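PDB 5BP8: Ent-copalyl diphosphate synthase from Streptomyces platensis, which belongs to the terpene cyclase family of mainly alpha-helical proteins, with a region related to the C-terminal domain of squalene-hopene cyclases. Local coordinates for residues A[347-352]-A[392-397]. Numbering follows the deposited sequence.
Sequences PSTSTN and GSWMDK. With SO4 (sulfate ion), chain B.
The carboxylate of Asp396 sits against the first turn of helix 349-365 and is gripped there by Ser348 and Ser350. Its OD1 takes two donors: Ser348 OG, which lies 2.6 Å from Asp396 OD1 on the syn side, and the backbone N of Ser350, whose N-H reaches Asp396 OD1 nearly straight (166°) but from above the carboxylate plane. The other oxygen, Asp396 OD2, accepts from Ser350 OG at 2.7 Å, again well out of plane, and also from the backbone N of Trp398, so both oxygens have two donors and the group can hardly rotate. Aspartate suits the place: with CG anti to its backbone N (chi1 -178°), its short arm carries the negative charge to the positive end of the helix dipole, which probably stabilises it.

Between the two serines, Thr349 turns its two branches to different tasks. Its OG1 donates to Met395 O at 2.8 Å, arriving above the carbonyl plane, while CG2 rests obliquely 4.2 Å from Trp394 CD1. That indole is itself anchored through NE1 to Leu384 O and packs on helix 402-416. Beyond Asp396, the aliphatic part of Lys397 runs beside Ser348, its CD 3.8 Å from Ser348 CB, then bends at chi3 (-70°), with NZ bonded to Thr346 O and to a sulfate ion, probably from the crystallisation liquor.

Ser348 is positioned by its own helix: its small hydroxyl accepts from Thr351 N at 3.0 Å and from Thr351 OG1 at 2.8 Å while donating to Asp396. This is a serine N-cap, here reinforced by an aspartate from the loop between helices 370-386 and 402-416, tying that loop to a helix start within what is probably an alpha-alpha barrel, as in squalene-hopene cyclase relatives.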
loop_
_atom_site.group_PDB
_atom_site.type_symbol
_atom_site.label_atom_id
_atom_site.label_comp_id
_atom_site.label_asym_id
_atom_site.label_seq_id
_atom_site.Cartn_x
_atom_site.Cartn_y
_atom_site.Cartn_z
ATOM N N PRO A 347 -16.754 -2.437 -0.073
ATOM C CA PRO A 347 -16.360 -2.207 1.312
ATOM C C PRO A 347 -15.058 -2.900 1.690
ATOM O O PRO A 347 -14.670 -3.898 1.077
ATOM C CB PRO A 347 -17.496 -2.842 2.139
ATOM C CG PRO A 347 -18.478 -3.400 1.181
ATOM C CD PRO A 347 -17.874 -3.395 -0.186
ATOM N N SER A 348 -14.436 -2.387 2.729
ATOM C CA SER A 348 -13.227 -2.934 3.294
ATOM C C SER A 348 -13.504 -3.657 4.613
ATOM O O SER A 348 -14.068 -3.079 5.550
ATOM C CB SER A 348 -12.225 -1.817 3.524
ATOM O OG SER A 348 -11.139 -2.263 4.306
ATOM N N THR A 349 -13.080 -4.908 4.701
ATOM C CA THR A 349 -13.210 -5.682 5.950
ATOM C C THR A 349 -12.228 -5.182 7.000
ATOM O O THR A 349 -12.606 -5.010 8.167
ATOM C CB THR A 349 -12.971 -7.188 5.714
ATOM O OG1 THR A 349 -11.693 -7.376 5.074
ATOM C CG2 THR A 349 -14.072 -7.776 4.844
ATOM N N SER A 350 -10.984 -4.871 6.589
ATOM C CA SER A 350 -9.963 -4.399 7.534
ATOM C C SER A 350 -10.366 -3.035 8.117
ATOM O O SER A 350 -10.110 -2.765 9.286
ATOM C CB SER A 350 -8.547 -4.336 6.895
ATOM O OG SER A 350 -8.458 -3.256 5.998
ATOM N N THR A 351 -10.982 -2.185 7.309
ATOM C CA THR A 351 -11.442 -0.875 7.772
ATOM C C THR A 351 -12.499 -1.033 8.881
ATOM O O THR A 351 -12.422 -0.393 9.934
ATOM C CB THR A 351 -11.992 -0.054 6.608
ATOM O OG1 THR A 351 -10.944 0.180 5.647
ATOM C CG2 THR A 351 -12.577 1.300 7.066
ATOM N N ASN A 352 -13.472 -1.895 8.636
ATOM C CA ASN A 352 -14.504 -2.153 9.638
ATOM C C ASN A 352 -13.948 -2.763 10.907
ATOM O O ASN A 352 -14.354 -2.367 12.006
ATOM C CB ASN A 352 -15.638 -2.971 9.044
ATOM C CG ASN A 352 -16.599 -2.109 8.244
ATOM O OD1 ASN A 352 -17.630 -1.626 8.774
ATOM N ND2 ASN A 352 -16.264 -1.863 6.986
ATOM N N GLY A 392 -12.767 -19.779 7.030
ATOM C CA GLY A 392 -12.352 -19.120 8.258
ATOM C C GLY A 392 -11.550 -17.856 8.048
ATOM O O GLY A 392 -11.277 -17.101 8.989
ATOM N N SER A 393 -11.182 -17.600 6.804
ATOM C CA SER A 393 -10.384 -16.425 6.488
ATOM C C SER A 393 -11.258 -15.229 6.160
ATOM O O SER A 393 -12.478 -15.356 6.012
ATOM C CB SER A 393 -9.460 -16.749 5.305
ATOM O OG SER A 393 -10.189 -16.839 4.099
ATOM N N TRP A 394 -10.618 -14.058 6.025
ATOM C CA TRP A 394 -11.242 -12.913 5.387
ATOM C C TRP A 394 -10.295 -12.452 4.263
ATOM O O TRP A 394 -9.148 -12.849 4.243
ATOM C CB TRP A 394 -11.423 -11.724 6.348
ATOM C CG TRP A 394 -12.590 -11.808 7.322
ATOM C CD1 TRP A 394 -13.819 -11.227 7.185
ATOM C CD2 TRP A 394 -12.583 -12.437 8.599
ATOM N NE1 TRP A 394 -14.598 -11.494 8.296
ATOM C CE2 TRP A 394 -13.847 -12.208 9.189
ATOM C CE3 TRP A 394 -11.635 -13.186 9.304
ATOM C CZ2 TRP A 394 -14.194 -12.726 10.460
ATOM C CZ3 TRP A 394 -11.959 -13.670 10.565
ATOM C CH2 TRP A 394 -13.240 -13.448 11.128
HETATM N N MSE A 395 -10.809 -11.629 3.362
HETATM C CA MSE A 395 -9.985 -10.908 2.380
HETATM C C MSE A 395 -10.351 -9.454 2.514
HETATM O O MSE A 395 -11.476 -9.118 2.904
HETATM C CB MSE A 395 -10.300 -11.357 0.958
HETATM C CG MSE A 395 -9.467 -12.527 0.444
HETATM SE SE MSE A 395 -7.518 -12.188 0.433
HETATM C CE MSE A 395 -7.086 -10.966 -1.038
ATOM N N ASP A 396 -9.418 -8.570 2.148
ATOM C CA ASP A 396 -9.625 -7.135 2.245
ATOM C C ASP A 396 -9.144 -6.457 0.978
ATOM O O ASP A 396 -8.171 -6.891 0.365
ATOM C CB ASP A 396 -8.867 -6.538 3.419
ATOM C CG ASP A 396 -9.099 -5.042 3.561
ATOM O OD1 ASP A 396 -10.266 -4.655 3.745
ATOM O OD2 ASP A 396 -8.118 -4.250 3.517
ATOM N N LYS A 397 -9.824 -5.380 0.620
ATOM C CA LYS A 397 -9.509 -4.636 -0.585
ATOM C C LYS A 397 -8.160 -3.943 -0.584
ATOM O O LYS A 397 -7.679 -3.590 -1.645
ATOM C CB LYS A 397 -10.611 -3.594 -0.881
ATOM C CG LYS A 397 -10.609 -2.386 0.029
ATOM C CD LYS A 397 -11.841 -1.504 -0.201
ATOM C CE LYS A 397 -11.794 -0.796 -1.544
ATOM N NZ LYS A 397 -12.893 0.202 -1.660
HETATM S S SO4 B . -13.707 1.230 -4.973
HETATM O O1 SO4 B . -14.350 0.150 -4.182
HETATM O O2 SO4 B . -14.813 2.081 -5.532
HETATM O O3 SO4 B . -12.756 1.994 -4.211
HETATM O O4 SO4 B . -13.031 0.590 -6.115
HETATM O O HOH W 1 -12.702 -5.803 1.456
#